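Local coordinates for protein heme peroxidase (Bacteroides thetaiotaomicron, PDB 2GVK) that probably uses heme and hydrogen peroxide to oxidise dyes and related substrates, as a member of the dye-decolorizing peroxidase family, at residues A[9-21]-A[170-184]. Sequence-based numbering, arbitrary orientation.
With EDO (1,2-ethanediol), chain K.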
ATOM      1  N   PHE A   9     -34.614  -3.046   8.822  1.00 22.70           N
ATOM      2  CA  PHE A   9     -35.104  -3.213   7.414  1.00 22.54           C
ATOM      3  C   PHE A   9     -35.804  -4.558   7.238  1.00 21.88           C
ATOM      4  O   PHE A   9     -35.666  -5.210   6.203  1.00 21.71           O
ATOM      5  CB  PHE A   9     -33.949  -3.080   6.437  1.00 22.87           C
ATOM      6  CG  PHE A   9     -33.127  -1.831   6.644  1.00 24.66           C
ATOM      7  CD1 PHE A   9     -33.755  -0.569   6.751  1.00 25.38           C
ATOM      8  CD2 PHE A   9     -31.722  -1.902   6.741  1.00 26.21           C
ATOM      9  CE1 PHE A   9     -32.997   0.603   6.963  1.00 24.78           C
ATOM     10  CE2 PHE A   9     -30.960  -0.739   6.938  1.00 25.51           C
ATOM     11  CZ  PHE A   9     -31.606   0.521   7.061  1.00 25.33           C
ATOM     12  N   GLY A  10     -36.569  -4.954   8.259  1.00 21.29           N
ATOM     13  CA  GLY A  10     -37.297  -6.222   8.247  1.00 20.63           C
ATOM     14  C   GLY A  10     -36.395  -7.438   8.083  1.00 20.03           C
ATOM     15  O   GLY A  10     -36.850  -8.501   7.656  1.00 20.03           O
ATOM     16  N   GLY A  11     -35.119  -7.285   8.440  1.00 19.34           N
ATOM     17  CA  GLY A  11     -34.144  -8.358   8.290  1.00 18.68           C
ATOM     18  C   GLY A  11     -33.630  -8.519   6.856  1.00 18.09           C
ATOM     19  O   GLY A  11     -33.015  -9.525   6.524  1.00 18.37           O
ATOM     20  N   HIS A  12     -33.874  -7.533   6.019  1.00 17.21           N
ATOM     21  CA  HIS A  12     -33.435  -7.597   4.639  1.00 16.41           C
ATOM     22  C   HIS A  12     -32.110  -6.877   4.470  1.00 15.95           C
ATOM     23  O   HIS A  12     -31.943  -5.757   4.937  1.00 16.65           O
ATOM     24  CB  HIS A  12     -34.483  -6.979   3.712  1.00 16.46           C
ATOM     25  CG  HIS A  12     -35.831  -7.609   3.821  1.00 16.42           C
ATOM     26  ND1 HIS A  12     -36.086  -8.892   3.391  1.00 18.93           N
ATOM     27  CD2 HIS A  12     -37.005  -7.128   4.294  1.00 16.56           C
ATOM     28  CE1 HIS A  12     -37.358  -9.180   3.606  1.00 19.34           C
ATOM     29  NE2 HIS A  12     -37.937  -8.126   4.157  1.00 17.80           N
ATOM     30  N   ILE A  13     -31.176  -7.524   3.797  1.00 14.93           N
ATOM     31  CA  ILE A  13     -29.866  -6.949   3.532  0.50 14.45           C
ATOM     32  C   ILE A  13     -29.945  -6.055   2.286  1.00 13.95           C
ATOM     33  O   ILE A  13     -30.306  -6.523   1.208  1.00 13.72           O
ATOM     34  CB  ILE A  13     -28.807  -8.056   3.271  0.50 14.52           C
ATOM     35  CG1 ILE A  13     -28.892  -9.155   4.339  0.50 14.95           C
ATOM     36  CG2 ILE A  13     -27.394  -7.453   3.201  0.50 14.61           C
ATOM     37  CD1 ILE A  13     -28.777  -8.646   5.755  0.50 14.33           C
ATOM     38  N   PRO A  14     -29.600  -4.760   2.431  1.00 13.23           N
ATOM     39  CA  PRO A  14     -29.628  -3.877   1.281  1.00 12.86           C
ATOM     40  C   PRO A  14     -28.432  -4.080   0.369  1.00 12.24           C
ATOM     41  O   PRO A  14     -27.411  -4.617   0.780  1.00 11.92           O
ATOM     42  CB  PRO A  14     -29.554  -2.490   1.907  1.00 12.92           C
ATOM     43  CG  PRO A  14     -28.782  -2.679   3.133  1.00 13.33           C
ATOM     44  CD  PRO A  14     -29.171  -4.049   3.651  1.00 13.27           C
ATOM     45  N   GLN A  15     -28.581  -3.678  -0.871  1.00 12.02           N
ATOM     46  CA  GLN A  15     -27.452  -3.573  -1.753  1.00 11.83           C
ATOM     47  C   GLN A  15     -26.555  -2.432  -1.230  1.00 12.10           C
ATOM     48  O   GLN A  15     -26.918  -1.741  -0.281  1.00 11.87           O
ATOM     49  CB  GLN A  15     -27.916  -3.291  -3.187  1.00 11.92           C
ATOM     50  CG  GLN A  15     -28.628  -4.484  -3.863  1.00 10.23           C
ATOM     51  CD  GLN A  15     -28.876  -4.240  -5.328  1.00 10.42           C
ATOM     52  OE1 GLN A  15     -27.954  -3.946  -6.067  1.00 10.36           O
ATOM     53  NE2 GLN A  15     -30.107  -4.477  -5.781  1.00  9.48           N
ATOM     54  N   ASP A  16     -25.425  -2.196  -1.910  1.00 12.35           N
ATOM     55  CA  ASP A  16     -24.438  -1.236  -1.460  0.50 12.64           C
ATOM     56  C   ASP A  16     -24.864   0.191  -1.815  1.00 12.89           C
ATOM     57  O   ASP A  16     -24.218   0.861  -2.623  1.00 13.43           O
ATOM     58  CB  ASP A  16     -23.071  -1.563  -2.093  0.50 12.64           C
ATOM     59  CG  ASP A  16     -21.917  -0.826  -1.428  0.50 14.09           C
ATOM     60  OD1 ASP A  16     -22.011  -0.511  -0.221  0.50 15.55           O
ATOM     61  OD2 ASP A  16     -20.896  -0.603  -2.105  0.50 15.19           O
ATOM     62  N   VAL A  17     -25.890   0.667  -1.153  1.00 13.20           N
ATOM     63  CA  VAL A  17     -26.467   1.949  -1.463  1.00 13.71           C
ATOM     64  C   VAL A  17     -25.949   3.058  -0.559  1.00 14.58           C
ATOM     65  O   VAL A  17     -26.267   4.231  -0.750  1.00 14.91           O
ATOM     66  CB  VAL A  17     -27.998   1.879  -1.353  1.00 13.44           C
ATOM     67  CG1 VAL A  17     -28.545   0.867  -2.347  1.00 12.98           C
ATOM     68  CG2 VAL A  17     -28.421   1.534   0.053  1.00 13.85           C
ATOM     69  N   ALA A  18     -25.152   2.690   0.422  1.00 15.38           N
ATOM     70  CA  ALA A  18     -24.562   3.656   1.300  1.00 16.36           C
ATOM     71  C   ALA A  18     -23.075   3.548   1.216  1.00 17.47           C
ATOM     72  O   ALA A  18     -22.379   3.977   2.105  1.00 18.01           O
ATOM     73  CB  ALA A  18     -25.015   3.438   2.696  1.00 16.55           C
ATOM     74  N   GLY A  19     -22.585   2.947   0.132  1.00 18.11           N
ATOM     75  CA  GLY A  19     -21.173   2.831  -0.090  1.00 18.77           C
ATOM     76  C   GLY A  19     -20.505   4.180  -0.364  1.00 19.17           C
ATOM     77  O   GLY A  19     -21.168   5.164  -0.756  1.00 19.54           O
ATOM     78  N   LYS A  20     -19.208   4.238  -0.119  1.00 19.15           N
ATOM     79  CA  LYS A  20     -18.423   5.371  -0.501  1.00 19.31           C
ATOM     80  C   LYS A  20     -18.251   5.337  -1.972  1.00 19.33           C
ATOM     81  O   LYS A  20     -18.530   4.318  -2.620  1.00 19.34           O
ATOM     82  CB  LYS A  20     -17.045   5.315   0.161  1.00 19.33           C
ATOM     83  N   GLN A  21     -17.790   6.454  -2.525  1.00 19.45           N
ATOM     84  CA  GLN A  21     -17.549   6.566  -3.957  1.00 19.50           C
ATOM     85  C   GLN A  21     -16.239   5.893  -4.349  1.00 19.47           C
ATOM     86  O   GLN A  21     -15.195   6.139  -3.746  1.00 19.49           O
ATOM     87  CB  GLN A  21     -17.533   8.035  -4.384  1.00 19.46           C
ATOM     88  CG  GLN A  21     -18.550   8.903  -3.661  1.00 19.35           C
ATOM     89  CD  GLN A  21     -18.016  10.285  -3.344  1.00 19.24           C
ATOM     90  OE1 GLN A  21     -16.964  10.681  -3.848  1.00 19.90           O
ATOM     91  NE2 GLN A  21     -18.736  11.024  -2.508  1.00 18.69           N
ATOM     92  N   TYR A 170     -27.246   4.355   6.067  1.00 18.01           N
ATOM     93  CA  TYR A 170     -28.330   3.389   5.714  1.00 18.36           C
ATOM     94  C   TYR A 170     -29.711   3.885   6.112  1.00 17.81           C
ATOM     95  O   TYR A 170     -30.700   3.589   5.448  1.00 17.93           O
ATOM     96  CB  TYR A 170     -28.070   2.020   6.330  1.00 18.89           C
ATOM     97  CG  TYR A 170     -26.937   1.324   5.694  1.00 21.76           C
ATOM     98  CD1 TYR A 170     -27.088   0.698   4.469  1.00 24.58           C
ATOM     99  CD2 TYR A 170     -25.679   1.332   6.276  1.00 27.37           C
ATOM    100  CE1 TYR A 170     -26.047   0.092   3.854  1.00 28.07           C
ATOM    101  CE2 TYR A 170     -24.618   0.728   5.663  1.00 27.67           C
ATOM    102  CZ  TYR A 170     -24.803   0.096   4.457  1.00 28.98           C
ATOM    103  OH  TYR A 170     -23.741  -0.535   3.833  1.00 29.77           O
ATOM    104  N   HIS A 171     -29.786   4.632   7.202  1.00 16.98           N
ATOM    105  CA  HIS A 171     -31.027   5.179   7.634  1.00 16.50           C
ATOM    106  C   HIS A 171     -31.638   6.091   6.564  1.00 15.61           C
ATOM    107  O   HIS A 171     -32.856   6.191   6.443  1.00 15.96           O
ATOM    108  CB  HIS A 171     -30.838   5.956   8.939  1.00 16.58           C
ATOM    109  CG  HIS A 171     -32.030   6.747   9.344  1.00 19.08           C
ATOM    110  ND1 HIS A 171     -33.193   6.163   9.808  1.00 24.31           N
ATOM    111  CD2 HIS A 171     -32.252   8.085   9.347  1.00 21.93           C
ATOM    112  CE1 HIS A 171     -34.076   7.108  10.079  1.00 23.43           C
ATOM    113  NE2 HIS A 171     -33.532   8.282   9.802  1.00 23.27           N
ATOM    114  N   PHE A 172     -30.784   6.756   5.808  1.00 14.50           N
ATOM    115  CA  PHE A 172     -31.227   7.732   4.814  1.00 14.00           C
ATOM    116  C   PHE A 172     -31.311   7.176   3.409  1.00 13.54           C
ATOM    117  O   PHE A 172     -31.979   7.753   2.556  1.00 13.73           O
ATOM    118  CB  PHE A 172     -30.291   8.940   4.817  1.00 13.79           C
ATOM    119  CG  PHE A 172     -30.307   9.693   6.093  1.00 14.72           C
ATOM    120  CD1 PHE A 172     -31.311  10.613   6.348  1.00 16.03           C
ATOM    121  CD2 PHE A 172     -29.391   9.408   7.090  1.00 15.32           C
ATOM    122  CE1 PHE A 172     -31.359  11.278   7.544  1.00 15.64           C
ATOM    123  CE2 PHE A 172     -29.442  10.062   8.293  1.00 15.75           C
ATOM    124  CZ  PHE A 172     -30.404  11.011   8.514  1.00 14.66           C
ATOM    125  N   ALA A 173     -30.670   6.043   3.174  1.00 13.03           N
ATOM    126  CA  ALA A 173     -30.620   5.456   1.842  1.00 12.95           C
ATOM    127  C   ALA A 173     -31.573   4.286   1.661  1.00 12.94           C
ATOM    128  O   ALA A 173     -31.882   3.914   0.525  1.00 13.17           O
ATOM    129  CB  ALA A 173     -29.179   5.003   1.527  1.00 13.07           C
ATOM    130  N   VAL A 174     -32.011   3.683   2.761  1.00 12.54           N
ATOM    131  CA  VAL A 174     -32.724   2.416   2.699  1.00 12.65           C
ATOM    132  C   VAL A 174     -34.188   2.517   3.182  1.00 12.83           C
ATOM    133  O   VAL A 174     -34.468   3.046   4.227  1.00 13.09           O
ATOM    134  CB  VAL A 174     -31.983   1.316   3.531  1.00 12.53           C
ATOM    135  CG1 VAL A 174     -32.713  -0.023   3.438  1.00 13.11           C
ATOM    136  CG2 VAL A 174     -30.541   1.155   3.057  1.00 12.95           C
ATOM    137  N   ILE A 175     -35.099   1.989   2.368  1.00 12.83           N
ATOM    138  CA  ILE A 175     -36.516   1.885   2.719  1.00 13.35           C
ATOM    139  C   ILE A 175     -36.693   1.076   3.988  1.00 14.08           C
ATOM    140  O   ILE A 175     -36.110  -0.018   4.141  1.00 13.73           O
ATOM    141  CB  ILE A 175     -37.306   1.216   1.583  1.00 13.12           C
ATOM    142  CG1 ILE A 175     -37.237   2.055   0.307  1.00 12.31           C
ATOM    143  CG2 ILE A 175     -38.777   0.993   1.992  1.00 12.74           C
ATOM    144  CD1 ILE A 175     -37.748   1.322  -0.944  1.00 12.41           C
ATOM    145  N   GLY A 176     -37.511   1.599   4.904  1.00 15.05           N
ATOM    146  CA  GLY A 176     -37.830   0.904   6.139  1.00 16.13           C
ATOM    147  C   GLY A 176     -39.266   0.402   6.210  1.00 16.90           C
ATOM    148  O   GLY A 176     -39.918   0.129   5.189  1.00 16.92           O
ATOM    149  N   GLU A 177     -39.776   0.307   7.417  1.00 17.87           N
ATOM    150  CA  GLU A 177     -41.045  -0.345   7.628  1.00 18.71           C
ATOM    151  C   GLU A 177     -42.261   0.486   7.145  1.00 18.67           C
ATOM    152  O   GLU A 177     -43.370  -0.035   7.080  1.00 18.99           O
ATOM    153  CB  GLU A 177     -41.178  -0.759   9.089  1.00 19.22           C
ATOM    154  CG  GLU A 177     -40.179  -1.916   9.454  1.00 23.77           C
ATOM    155  CD  GLU A 177     -40.381  -3.192   8.573  1.00 27.60           C
ATOM    156  OE1 GLU A 177     -41.394  -3.903   8.779  1.00 33.91           O
ATOM    157  OE2 GLU A 177     -39.510  -3.491   7.725  1.00 29.65           O
ATOM    158  N   GLU A 178     -42.016   1.736   6.733  1.00 18.29           N
ATOM    159  CA  GLU A 178     -43.047   2.562   6.095  1.00 18.10           C
ATOM    160  C   GLU A 178     -43.521   1.960   4.737  1.00 17.92           C
ATOM    161  O   GLU A 178     -44.562   2.346   4.214  1.00 18.35           O
ATOM    162  CB  GLU A 178     -42.543   3.997   5.894  1.00 18.32           C
ATOM    163  CG  GLU A 178     -41.474   4.163   4.770  1.00 19.38           C
ATOM    164  CD  GLU A 178     -40.046   3.814   5.223  1.00 21.60           C
ATOM    165  OE1 GLU A 178     -39.863   3.427   6.403  1.00 21.73           O
ATOM    166  OE2 GLU A 178     -39.093   3.991   4.396  1.00 22.01           O
ATOM    167  N   ASP A 179     -42.703   1.070   4.156  1.00 17.15           N
ATOM    168  CA  ASP A 179     -43.090   0.308   2.973  1.00 16.29           C
ATOM    169  C   ASP A 179     -42.502  -1.107   3.141  1.00 15.74           C
ATOM    170  O   ASP A 179     -41.579  -1.505   2.441  1.00 15.21           O
ATOM    171  CB  ASP A 179     -42.572   0.996   1.698  1.00 16.17           C
ATOM    172  CG  ASP A 179     -43.192   0.417   0.390  1.00 16.19           C
ATOM    173  OD1 ASP A 179     -44.056  -0.491   0.454  1.00 15.79           O
ATOM    174  OD2 ASP A 179     -42.820   0.913  -0.698  1.00 14.48           O
ATOM    175  N   ALA A 180     -43.062  -1.849   4.099  1.00 15.39           N
ATOM    176  CA  ALA A 180     -42.446  -3.088   4.586  1.00 15.23           C
ATOM    177  C   ALA A 180     -42.162  -4.131   3.516  1.00 14.94           C
ATOM    178  O   ALA A 180     -41.186  -4.875   3.631  1.00 14.81           O
ATOM    179  CB  ALA A 180     -43.309  -3.697   5.696  1.00 15.47           C
ATOM    180  N   ASP A 181     -42.989  -4.207   2.478  1.00 14.81           N
ATOM    181  CA  ASP A 181     -42.785  -5.228   1.445  1.00 14.94           C
ATOM    182  C   ASP A 181     -41.489  -4.976   0.671  1.00 14.34           C
ATOM    183  O   ASP A 181     -40.994  -5.849  -0.018  1.00 14.95           O
ATOM    184  CB  ASP A 181     -43.956  -5.274   0.463  1.00 15.49           C
ATOM    185  CG  ASP A 181     -45.278  -5.728   1.127  1.00 18.75           C
ATOM    186  OD1 ASP A 181     -45.258  -6.175   2.298  1.00 23.19           O
ATOM    187  OD2 ASP A 181     -46.341  -5.594   0.477  1.00 24.42           O
ATOM    188  N   PHE A 182     -40.949  -3.773   0.791  1.00 13.62           N
ATOM    189  CA  PHE A 182     -39.736  -3.404   0.045  1.00 12.93           C
ATOM    190  C   PHE A 182     -38.645  -2.853   0.932  1.00 12.74           C
ATOM    191  O   PHE A 182     -37.662  -2.302   0.442  1.00 12.59           O
ATOM    192  CB  PHE A 182     -40.090  -2.416  -1.061  1.00 12.55           C
ATOM    193  CG  PHE A 182     -41.049  -2.980  -2.068  1.00 13.02           C
ATOM    194  CD1 PHE A 182     -40.603  -3.897  -3.015  1.00 11.52           C
ATOM    195  CD2 PHE A 182     -42.400  -2.752  -1.952  1.00 12.40           C
ATOM    196  CE1 PHE A 182     -41.482  -4.502  -3.867  1.00 13.41           C
ATOM    197  CE2 PHE A 182     -43.286  -3.352  -2.805  1.00 12.29           C
ATOM    198  CZ  PHE A 182     -42.824  -4.236  -3.772  1.00 14.35           C
ATOM    199  N   ALA A 183     -38.762  -3.102   2.226  1.00 12.62           N
ATOM    200  CA  ALA A 183     -37.745  -2.702   3.167  1.00 12.52           C
ATOM    201  C   ALA A 183     -36.420  -3.326   2.779  1.00 12.35           C
ATOM    202  O   ALA A 183     -36.361  -4.500   2.383  1.00 12.69           O
ATOM    203  CB  ALA A 183     -38.137  -3.114   4.590  1.00 12.81           C
ATOM    204  N   GLY A 184     -35.349  -2.553   2.918  1.00 11.97           N
ATOM    205  CA  GLY A 184     -34.023  -2.991   2.470  1.00 11.75           C
ATOM    206  C   GLY A 184     -33.712  -2.512   1.057  1.00 11.67           C
ATOM    207  O   GLY A 184     -32.596  -2.650   0.588  1.00 11.97           O
TER
HETATM  208  C1  EDO K 326     -35.304  10.391   6.103  1.00 40.76           C
HETATM  209  O1  EDO K 326     -36.697  10.256   5.729  1.00 39.52           O
HETATM  210  C2  EDO K 326     -34.873   9.216   6.969  1.00 42.18           C
HETATM  211  O2  EDO K 326     -34.818   8.021   6.177  1.00 41.72           O
HETATM  212  O   HOH W   1     -30.974  -2.199  -1.593  1.00 13.71           O
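The first torsions of Phe-9 and Val-174 bring ring and methyl together. In Phe-9, CG lies anti to the carbonyl carbon (chi1 -51°), which turns one ring face to Val-174. In Val-174, CG1 stands anti to the backbone N (chi1 -179°) and points at the centre of that ring, 3.5 Å from its centroid, in a CH-pi contact. The other branch, CG2, meets Val-17 CG2 at 3.7 Å and also packs on Pro-14 CB. Phe-9 CZ reaches Tyr-170 CB at 3.9 Å, the two side chains crossing at about a right angle.

Ala-18 CB sits over the centre of one face of the Tyr-170 ring, 3.7 Å from the centroid, while Pro-14 CG approaches obliquely near CD1 and CE1. An alanine in place of Tyr-170 is likely to open a gap beside Pro-14 and leave the Ala-18 methyl without its aromatic face.

In this beta-barrel peroxidase fold the loop before strand 24-32 lies against the end of helix 169-173 and the chain leading to strand 186-195. Parts of the N-terminal and C-terminal family regions meet here. Val-17 also packs on Val-306 of strand 296-306.

No direct hydrogen bond links the segments. A water accepts from Gln-15 N and lies 2.8 Å from Gly-184 O, bridging the two segments. Pro-14 CA makes a CA-H...O contact of 3.3 Å to the same Gly-184 O. His-12 CD2 lies 3.3 Å from Ala-183 O, and His-12 ND1 is hydrogen-bonded to Asp-310 OD2 of helix 309-315.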